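Local coordinates for putative lipoprotein YerB (Bacillus subtilis, PDB 2PSB) that is of unknown function but is probably a membrane-attached lipoprotein of the DUF3048 family that interacts with the DNA helicase PcrA, at residues A[77-82]-A[143-148]; A[101-106]-A[129-134]. One frame throughout, in Å; residues are numbered along the deposited sequence.

Interaction 1: A[77-82]-A[143-148]; sequences ETVGPV and SYTSYD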
ATOM      1  N   GLU A  77     -10.147  11.177  -5.645  1.00 46.68           N
ATOM      2  CA  GLU A  77     -10.454  11.950  -6.843  1.00 46.77           C
ATOM      3  C   GLU A  77      -9.365  11.487  -7.801  1.00 45.15           C
ATOM      4  O   GLU A  77      -9.533  10.510  -8.530  1.00 45.91           O
ATOM      5  CB  GLU A  77     -10.289  13.452  -6.579  1.00 49.94           C
ATOM      6  CG  GLU A  77     -11.184  14.036  -5.496  1.00 54.55           C
ATOM      7  CD  GLU A  77     -12.636  14.107  -5.920  1.00 55.85           C
ATOM      8  OE1 GLU A  77     -13.450  14.699  -5.180  1.00 58.31           O
ATOM      9  OE2 GLU A  77     -12.963  13.566  -6.995  1.00 57.14           O
ATOM     10  N   THR A  78      -8.237  12.187  -7.780  1.00 42.08           N
ATOM     11  CA  THR A  78      -7.106  11.816  -8.614  1.00 38.17           C
ATOM     12  C   THR A  78      -6.202  10.988  -7.716  1.00 35.10           C
ATOM     13  O   THR A  78      -6.193  11.160  -6.502  1.00 36.94           O
ATOM     14  CB  THR A  78      -6.322  13.053  -9.128  1.00 39.07           C
ATOM     15  OG1 THR A  78      -5.131  13.231  -8.348  1.00 42.19           O
ATOM     16  CG2 THR A  78      -7.183  14.304  -9.052  1.00 34.43           C
ATOM     17  N   VAL A  79      -5.451  10.078  -8.312  1.00 33.53           N
ATOM     18  CA  VAL A  79      -4.546   9.234  -7.554  1.00 30.11           C
ATOM     19  C   VAL A  79      -3.290   9.006  -8.397  1.00 28.86           C
ATOM     20  O   VAL A  79      -3.368   8.810  -9.604  1.00 28.50           O
ATOM     21  CB  VAL A  79      -5.243   7.880  -7.178  1.00 29.79           C
ATOM     22  CG1 VAL A  79      -5.668   7.126  -8.436  1.00 27.28           C
ATOM     23  CG2 VAL A  79      -4.331   7.039  -6.316  1.00 24.68           C
ATOM     24  N   GLY A  80      -2.127   9.073  -7.758  1.00 29.86           N
ATOM     25  CA  GLY A  80      -0.881   8.864  -8.469  1.00 28.99           C
ATOM     26  C   GLY A  80       0.271   9.573  -7.789  1.00 27.51           C
ATOM     27  O   GLY A  80       0.125  10.007  -6.645  1.00 28.26           O
ATOM     28  N   PRO A  81       1.426   9.705  -8.463  1.00 28.26           N
ATOM     29  CA  PRO A  81       1.631   9.181  -9.822  1.00 28.04           C
ATOM     30  C   PRO A  81       1.578   7.658  -9.849  1.00 29.39           C
ATOM     31  O   PRO A  81       1.957   6.996  -8.879  1.00 30.05           O
ATOM     32  CB  PRO A  81       3.017   9.714 -10.203  1.00 28.92           C
ATOM     33  CG  PRO A  81       3.193  10.926  -9.320  1.00 25.33           C
ATOM     34  CD  PRO A  81       2.589  10.487  -8.014  1.00 28.26           C
ATOM     35  N   VAL A  82       1.108   7.104 -10.961  1.00 29.51           N
ATOM     36  CA  VAL A  82       1.014   5.659 -11.099  1.00 28.98           C
ATOM     37  C   VAL A  82       2.332   5.117 -11.605  1.00 28.36           C
ATOM     38  O   VAL A  82       3.033   5.782 -12.363  1.00 27.41           O
ATOM     39  CB  VAL A  82      -0.113   5.272 -12.070  1.00 29.37           C
ATOM     40  CG1 VAL A  82      -0.387   3.770 -11.988  1.00 25.46           C
ATOM     41  CG2 VAL A  82      -1.352   6.069 -11.739  1.00 23.57           C
ATOM     42  N   SER A 143       2.299  10.542 -14.318  1.00 27.25           N
ATOM     43  CA  SER A 143       1.151   9.744 -14.740  1.00 28.17           C
ATOM     44  C   SER A 143       0.063   9.516 -13.672  1.00 28.20           C
ATOM     45  O   SER A 143       0.293   8.842 -12.665  1.00 27.29           O
ATOM     46  CB  SER A 143       1.670   8.403 -15.269  1.00 26.43           C
ATOM     47  OG  SER A 143       0.604   7.525 -15.553  1.00 32.44           O
ATOM     48  N   TYR A 144      -1.119  10.083 -13.905  1.00 28.78           N
ATOM     49  CA  TYR A 144      -2.242   9.951 -12.977  1.00 28.55           C
ATOM     50  C   TYR A 144      -3.541   9.455 -13.619  1.00 27.64           C
ATOM     51  O   TYR A 144      -3.685   9.420 -14.839  1.00 24.19           O
ATOM     52  CB  TYR A 144      -2.591  11.296 -12.342  1.00 29.63           C
ATOM     53  CG  TYR A 144      -1.491  11.952 -11.553  1.00 31.37           C
ATOM     54  CD1 TYR A 144      -0.448  12.625 -12.193  1.00 30.87           C
ATOM     55  CD2 TYR A 144      -1.483  11.885 -10.158  1.00 33.04           C
ATOM     56  CE1 TYR A 144       0.578  13.218 -11.464  1.00 31.35           C
ATOM     57  CE2 TYR A 144      -0.468  12.471  -9.413  1.00 30.38           C
ATOM     58  CZ  TYR A 144       0.565  13.134 -10.073  1.00 31.77           C
ATOM     59  OH  TYR A 144       1.585  13.694  -9.347  1.00 30.53           O
ATOM     60  N   THR A 145      -4.481   9.077 -12.756  1.00 27.35           N
ATOM     61  CA  THR A 145      -5.822   8.680 -13.163  1.00 29.39           C
ATOM     62  C   THR A 145      -6.734   9.120 -12.028  1.00 30.22           C
ATOM     63  O   THR A 145      -6.287   9.824 -11.120  1.00 31.69           O
ATOM     64  CB  THR A 145      -5.988   7.172 -13.387  1.00 29.96           C
ATOM     65  OG1 THR A 145      -7.317   6.923 -13.858  1.00 26.80           O
ATOM     66  CG2 THR A 145      -5.771   6.399 -12.098  1.00 30.38           C
ATOM     67  N   SER A 146      -7.999   8.711 -12.072  1.00 30.46           N
ATOM     68  CA  SER A 146      -8.965   9.088 -11.044  1.00 30.16           C
ATOM     69  C   SER A 146      -9.962   7.966 -10.855  1.00 30.73           C
ATOM     70  O   SER A 146     -10.103   7.118 -11.727  1.00 34.07           O
ATOM     71  CB  SER A 146      -9.709  10.362 -11.463  1.00 32.07           C
ATOM     72  OG  SER A 146     -10.569  10.111 -12.569  1.00 30.65           O
ATOM     73  N   TYR A 147     -10.653   7.949  -9.721  1.00 32.02           N
ATOM     74  CA  TYR A 147     -11.637   6.900  -9.490  1.00 34.31           C
ATOM     75  C   TYR A 147     -12.704   6.945 -10.585  1.00 33.74           C
ATOM     76  O   TYR A 147     -13.186   5.915 -11.035  1.00 31.96           O
ATOM     77  CB  TYR A 147     -12.304   7.046  -8.115  1.00 37.58           C
ATOM     78  CG  TYR A 147     -13.342   5.971  -7.859  1.00 39.59           C
ATOM     79  CD1 TYR A 147     -13.043   4.632  -8.098  1.00 41.04           C
ATOM     80  CD2 TYR A 147     -14.615   6.287  -7.373  1.00 41.94           C
ATOM     81  CE1 TYR A 147     -13.969   3.628  -7.868  1.00 42.32           C
ATOM     82  CE2 TYR A 147     -15.566   5.278  -7.129  1.00 41.89           C
ATOM     83  CZ  TYR A 147     -15.226   3.949  -7.380  1.00 41.83           C
ATOM     84  OH  TYR A 147     -16.110   2.917  -7.136  1.00 44.80           O
ATOM     85  N   ASP A 148     -13.070   8.146 -11.012  1.00 33.74           N
ATOM     86  CA  ASP A 148     -14.069   8.293 -12.066  1.00 36.51           C
ATOM     87  C   ASP A 148     -13.565   7.638 -13.356  1.00 36.49           C
ATOM     88  O   ASP A 148     -14.309   6.924 -14.023  1.00 38.64           O
ATOM     89  CB  ASP A 148     -14.367   9.776 -12.322  1.00 38.04           C
ATOM     90  CG  ASP A 148     -15.606   9.980 -13.172  1.00 43.56           C
ATOM     91  OD1 ASP A 148     -16.725   9.760 -12.657  1.00 45.98           O
ATOM     92  OD2 ASP A 148     -15.468  10.349 -14.360  1.00 46.18           O
TER
HETATM   93  O   HOH W   1       4.111   8.067 -12.687  1.00 33.36           O

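Interaction 2: A[101-106]-A[129-134]; sequences VHHGWS and SLFWRA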
ATOM      1  N   VAL A 101      -4.730  -1.393 -10.545  1.00 27.13           N
ATOM      2  CA  VAL A 101      -4.382  -0.273 -11.397  1.00 28.53           C
ATOM      3  C   VAL A 101      -2.877  -0.046 -11.350  1.00 30.93           C
ATOM      4  O   VAL A 101      -2.273  -0.065 -10.272  1.00 30.76           O
ATOM      5  CB  VAL A 101      -5.119   0.995 -10.954  1.00 26.81           C
ATOM      6  CG1 VAL A 101      -4.841   2.138 -11.937  1.00 23.34           C
ATOM      7  CG2 VAL A 101      -6.603   0.708 -10.875  1.00 23.83           C
ATOM      8  N   HIS A 102      -2.276   0.147 -12.520  1.00 31.69           N
ATOM      9  CA  HIS A 102      -0.838   0.355 -12.608  1.00 34.70           C
ATOM     10  C   HIS A 102      -0.435   1.034 -13.907  1.00 35.99           C
ATOM     11  O   HIS A 102      -1.272   1.579 -14.629  1.00 36.47           O
ATOM     12  CB  HIS A 102      -0.108  -0.983 -12.506  1.00 36.77           C
ATOM     13  CG  HIS A 102      -0.450  -1.936 -13.608  1.00 37.43           C
ATOM     14  ND1 HIS A 102      -1.733  -2.383 -13.830  1.00 37.07           N
ATOM     15  CD2 HIS A 102       0.321  -2.515 -14.557  1.00 39.55           C
ATOM     16  CE1 HIS A 102      -1.740  -3.199 -14.870  1.00 39.08           C
ATOM     17  NE2 HIS A 102      -0.506  -3.296 -15.329  1.00 40.48           N
ATOM     18  N   HIS A 103       0.858   0.995 -14.202  1.00 37.12           N
ATOM     19  CA  HIS A 103       1.367   1.601 -15.419  1.00 37.88           C
ATOM     20  C   HIS A 103       2.732   1.013 -15.734  1.00 39.93           C
ATOM     21  O   HIS A 103       3.761   1.463 -15.214  1.00 36.89           O
ATOM     22  CB  HIS A 103       1.465   3.116 -15.259  1.00 37.63           C
ATOM     23  CG  HIS A 103       1.540   3.852 -16.562  1.00 38.92           C
ATOM     24  ND1 HIS A 103       1.352   5.212 -16.661  1.00 37.56           N
ATOM     25  CD2 HIS A 103       1.754   3.409 -17.825  1.00 39.31           C
ATOM     26  CE1 HIS A 103       1.440   5.577 -17.928  1.00 39.77           C
ATOM     27  NE2 HIS A 103       1.683   4.501 -18.655  1.00 39.54           N
ATOM     28  N   GLY A 104       2.724   0.008 -16.603  1.00 41.67           N
ATOM     29  CA  GLY A 104       3.949  -0.672 -16.967  1.00 43.00           C
ATOM     30  C   GLY A 104       4.046  -1.880 -16.065  1.00 45.14           C
ATOM     31  O   GLY A 104       3.190  -2.078 -15.198  1.00 45.41           O
ATOM     32  N   TRP A 105       5.081  -2.686 -16.251  1.00 46.81           N
ATOM     33  CA  TRP A 105       5.256  -3.881 -15.438  1.00 49.03           C
ATOM     34  C   TRP A 105       6.579  -4.594 -15.691  1.00 48.60           C
ATOM     35  O   TRP A 105       7.293  -4.299 -16.649  1.00 47.92           O
ATOM     36  CB  TRP A 105       4.106  -4.869 -15.690  1.00 50.06           C
ATOM     37  CG  TRP A 105       3.736  -5.056 -17.145  1.00 52.27           C
ATOM     38  CD1 TRP A 105       4.553  -4.916 -18.232  1.00 52.55           C
ATOM     39  CD2 TRP A 105       2.454  -5.449 -17.659  1.00 53.44           C
ATOM     40  NE1 TRP A 105       3.859  -5.192 -19.391  1.00 52.55           N
ATOM     41  CE2 TRP A 105       2.569  -5.520 -19.067  1.00 53.50           C
ATOM     42  CE3 TRP A 105       1.217  -5.741 -17.066  1.00 54.50           C
ATOM     43  CZ2 TRP A 105       1.497  -5.880 -19.890  1.00 54.79           C
ATOM     44  CZ3 TRP A 105       0.147  -6.100 -17.888  1.00 55.40           C
ATOM     45  CH2 TRP A 105       0.296  -6.161 -19.285  1.00 55.31           C
ATOM     46  N   SER A 106       6.902  -5.530 -14.810  1.00 48.63           N
ATOM     47  CA  SER A 106       8.112  -6.316 -14.959  1.00 49.78           C
ATOM     48  C   SER A 106       7.692  -7.542 -15.770  1.00 50.74           C
ATOM     49  O   SER A 106       6.505  -7.833 -15.894  1.00 50.47           O
ATOM     50  CB  SER A 106       8.650  -6.751 -13.592  1.00 45.64           C
ATOM     51  OG  SER A 106       7.722  -7.579 -12.916  1.00 43.46           O
ATOM     52  N   SER A 129      -6.134   8.910 -22.249  1.00 40.33           N
ATOM     53  CA  SER A 129      -7.564   9.008 -22.012  1.00 39.71           C
ATOM     54  C   SER A 129      -7.910   8.861 -20.535  1.00 39.56           C
ATOM     55  O   SER A 129      -8.050   9.857 -19.827  1.00 40.11           O
ATOM     56  CB  SER A 129      -8.328   7.968 -22.854  1.00 37.99           C
ATOM     57  OG  SER A 129      -7.772   6.670 -22.762  1.00 36.35           O
ATOM     58  N   LEU A 130      -8.035   7.626 -20.069  1.00 38.30           N
ATOM     59  CA  LEU A 130      -8.378   7.370 -18.675  1.00 38.75           C
ATOM     60  C   LEU A 130      -7.190   7.619 -17.733  1.00 37.65           C
ATOM     61  O   LEU A 130      -7.357   7.704 -16.521  1.00 38.38           O
ATOM     62  CB  LEU A 130      -8.925   5.948 -18.543  1.00 38.40           C
ATOM     63  CG  LEU A 130     -10.095   5.698 -19.508  1.00 37.56           C
ATOM     64  CD1 LEU A 130     -10.722   4.357 -19.219  1.00 38.26           C
ATOM     65  CD2 LEU A 130     -11.149   6.795 -19.360  1.00 37.29           C
ATOM     66  N   PHE A 131      -6.001   7.746 -18.320  1.00 35.52           N
ATOM     67  CA  PHE A 131      -4.765   8.059 -17.608  1.00 33.74           C
ATOM     68  C   PHE A 131      -4.301   9.390 -18.220  1.00 33.00           C
ATOM     69  O   PHE A 131      -4.348   9.558 -19.442  1.00 33.18           O
ATOM     70  CB  PHE A 131      -3.685   7.007 -17.889  1.00 33.26           C
ATOM     71  CG  PHE A 131      -3.576   5.927 -16.846  1.00 33.37           C
ATOM     72  CD1 PHE A 131      -4.564   4.950 -16.716  1.00 32.29           C
ATOM     73  CD2 PHE A 131      -2.458   5.863 -16.014  1.00 31.49           C
ATOM     74  CE1 PHE A 131      -4.438   3.927 -15.775  1.00 31.75           C
ATOM     75  CE2 PHE A 131      -2.326   4.843 -15.071  1.00 29.81           C
ATOM     76  CZ  PHE A 131      -3.317   3.875 -14.953  1.00 28.77           C
ATOM     77  N   TRP A 132      -3.869  10.338 -17.397  1.00 30.66           N
ATOM     78  CA  TRP A 132      -3.397  11.607 -17.937  1.00 28.67           C
ATOM     79  C   TRP A 132      -1.985  11.932 -17.469  1.00 27.75           C
ATOM     80  O   TRP A 132      -1.454  11.285 -16.555  1.00 27.58           O
ATOM     81  CB  TRP A 132      -4.362  12.746 -17.579  1.00 27.84           C
ATOM     82  CG  TRP A 132      -4.346  13.185 -16.138  1.00 31.38           C
ATOM     83  CD1 TRP A 132      -3.507  14.099 -15.559  1.00 32.27           C
ATOM     84  CD2 TRP A 132      -5.288  12.814 -15.128  1.00 30.80           C
ATOM     85  NE1 TRP A 132      -3.879  14.328 -14.256  1.00 30.64           N
ATOM     86  CE2 TRP A 132      -4.965  13.546 -13.964  1.00 32.54           C
ATOM     87  CE3 TRP A 132      -6.368  11.925 -15.093  1.00 29.35           C
ATOM     88  CZ2 TRP A 132      -5.698  13.427 -12.780  1.00 33.84           C
ATOM     89  CZ3 TRP A 132      -7.091  11.803 -13.925  1.00 32.35           C
ATOM     90  CH2 TRP A 132      -6.750  12.548 -12.778  1.00 34.45           C
ATOM     91  N   ARG A 133      -1.383  12.926 -18.120  1.00 25.72           N
ATOM     92  CA  ARG A 133      -0.023  13.374 -17.820  1.00 24.84           C
ATOM     93  C   ARG A 133      -0.026  14.756 -17.173  1.00 24.77           C
ATOM     94  O   ARG A 133      -0.500  15.724 -17.758  1.00 24.12           O
ATOM     95  CB  ARG A 133       0.811  13.425 -19.104  1.00 23.15           C
ATOM     96  CG  ARG A 133       1.774  12.258 -19.333  1.00 25.59           C
ATOM     97  CD  ARG A 133       1.100  10.937 -19.127  1.00 27.73           C
ATOM     98  NE  ARG A 133       1.778   9.789 -19.737  1.00 28.38           N
ATOM     99  CZ  ARG A 133       2.965   9.307 -19.378  1.00 28.19           C
ATOM    100  NH1 ARG A 133       3.669   9.870 -18.398  1.00 27.03           N
ATOM    101  NH2 ARG A 133       3.426   8.220 -19.980  1.00 28.30           N
ATOM    102  N   ALA A 134       0.515  14.844 -15.968  1.00 26.27           N
ATOM    103  CA  ALA A 134       0.586  16.112 -15.255  1.00 28.44           C
ATOM    104  C   ALA A 134       1.647  17.021 -15.892  1.00 30.58           C
ATOM    105  O   ALA A 134       2.724  16.558 -16.279  1.00 29.38           O
ATOM    106  CB  ALA A 134       0.918  15.853 -13.795  1.00 28.61           C
TER

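Interaction 1: A[77-82]-A[143-148]
The backbone N-H of Val-82 makes the shortest bond between the two segments, 2.6 Å from its N to the carbonyl O of Ser-143. It is nearly straight, 168° at the hydrogen. The CA of Pro-81 also lies against this oxygen as a CA-H...O contact, and CG2 of Val-82 touches it from the side chain. A water receives a hydrogen bond weakly from Ser-143 N and donates one to Val-82 O.

Further along, the chains pair as antiparallel strands. Val-79 and Thr-145 form a hydrogen-bonded pair. Val-79 N donates to Thr-145 O at 2.9 Å; the return bond from Thr-145 N to Val-79 O is weak. Their side chains lie side by side, with CG1 of Val-79 3.7 Å from CG2 of Thr-145. Thr-78 and Ser-146 are the next pair, a non-hydrogen-bonded one. Beyond the paired residues, N of Tyr-147, the first residue of the helix, donates to Glu-77 O.

Tyr-144 lays its ring along the turn at Gly-80 and Pro-81. With CG anti to its carbonyl carbon (chi1 -60°), the ring lies alongside Pro-81. CA of Pro-81 sits over one ring face in a CH-pi contact, 4.1 Å from the centroid. The peptide bond before Pro-81 is cis. CD2 of Tyr-144 lies 3.5 Å from CA of Gly-80; with no side chain there, the ring can settle against the backbone.

Strand 143-146 is the middle of a three-stranded antiparallel sheet, between 78-79 and 132-133. Ser-146 is the N-cap of helix 147-157, its OG bonded to Tyr-149 N.

Interaction 2: A[101-106]-A[129-134]
Phe-131 turns the edge of its ring toward the face of the His-103 imidazole. The pair is T-shaped (edge-to-face), with the planes at 72° and the centroids of the Phe-131 and His-103 rings 5.3 Å apart. CD2 of Phe-131 is the nearest ring atom, 3.9 Å from ND1 of His-103. The two side chains run past each other in opposite directions. In His-103, CG stands anti to the backbone N (chi1 -161°), which places the imidazole beside the Phe-131 ring.

The far end of the phenylalanine ring reaches strand 99-102. Its CZ lies 3.1 Å from the backbone O of His-102, and CE2 is also close to that oxygen. The same CZ meets CG1 of Val-101 at 3.8 Å. The ring therefore spans three successive residues: a methyl group, a carbonyl and an imidazole. Met-121 of strand 120-122 and Val-82 also touch Phe-131.

The exposed Arg-133 also reaches the histidine. Its side chain bends at chi2 and brings NH2 to 3.9 Å from CE1 of His-103. CE1 lies over one face of the guanidinium group, whose plane is 63° from that of the imidazole. NE of Arg-133 forms a salt bridge with Asp-127.

The contact joins the end of strand 99-102 and the residue after it to Phe-131 and Arg-133, in and around strand 132-133. It is made by side chains and one carbonyl, not by strand pairing. ND1 of His-103 is hydrogen-bonded to OG of Ser-143. That bond probably helps fix the rotation of the imidazole against Phe-131. The chemistry is thus mainly aromatic and apolar, while ND1 of His-103 and NE of Arg-133 find their partners outside the contact, in Ser-143 and Asp-127.

Both contacts lie in the DUF3048 N-terminal region, and both are largely buried. Their centres are about 9 Å apart, and interaction 2 is nested within the chain loop that interaction 1 closes. Interaction 1 pairs two strands mainly through backbone bonds. Interaction 2 joins strand 99-102 to the outer strand of the three-stranded sheet through side chains, and Arg-133 gives it an exposed margin. Strands 143-146 and 132-133 are neighbours in that sheet, joined by a probable hydrogen bond between Tyr-144 O and Trp-132 N. Interaction 1 also supplies the serine that holds the histidine of interaction 2, and Val-82 packs against His-102. The two contacts thus form one continuous region.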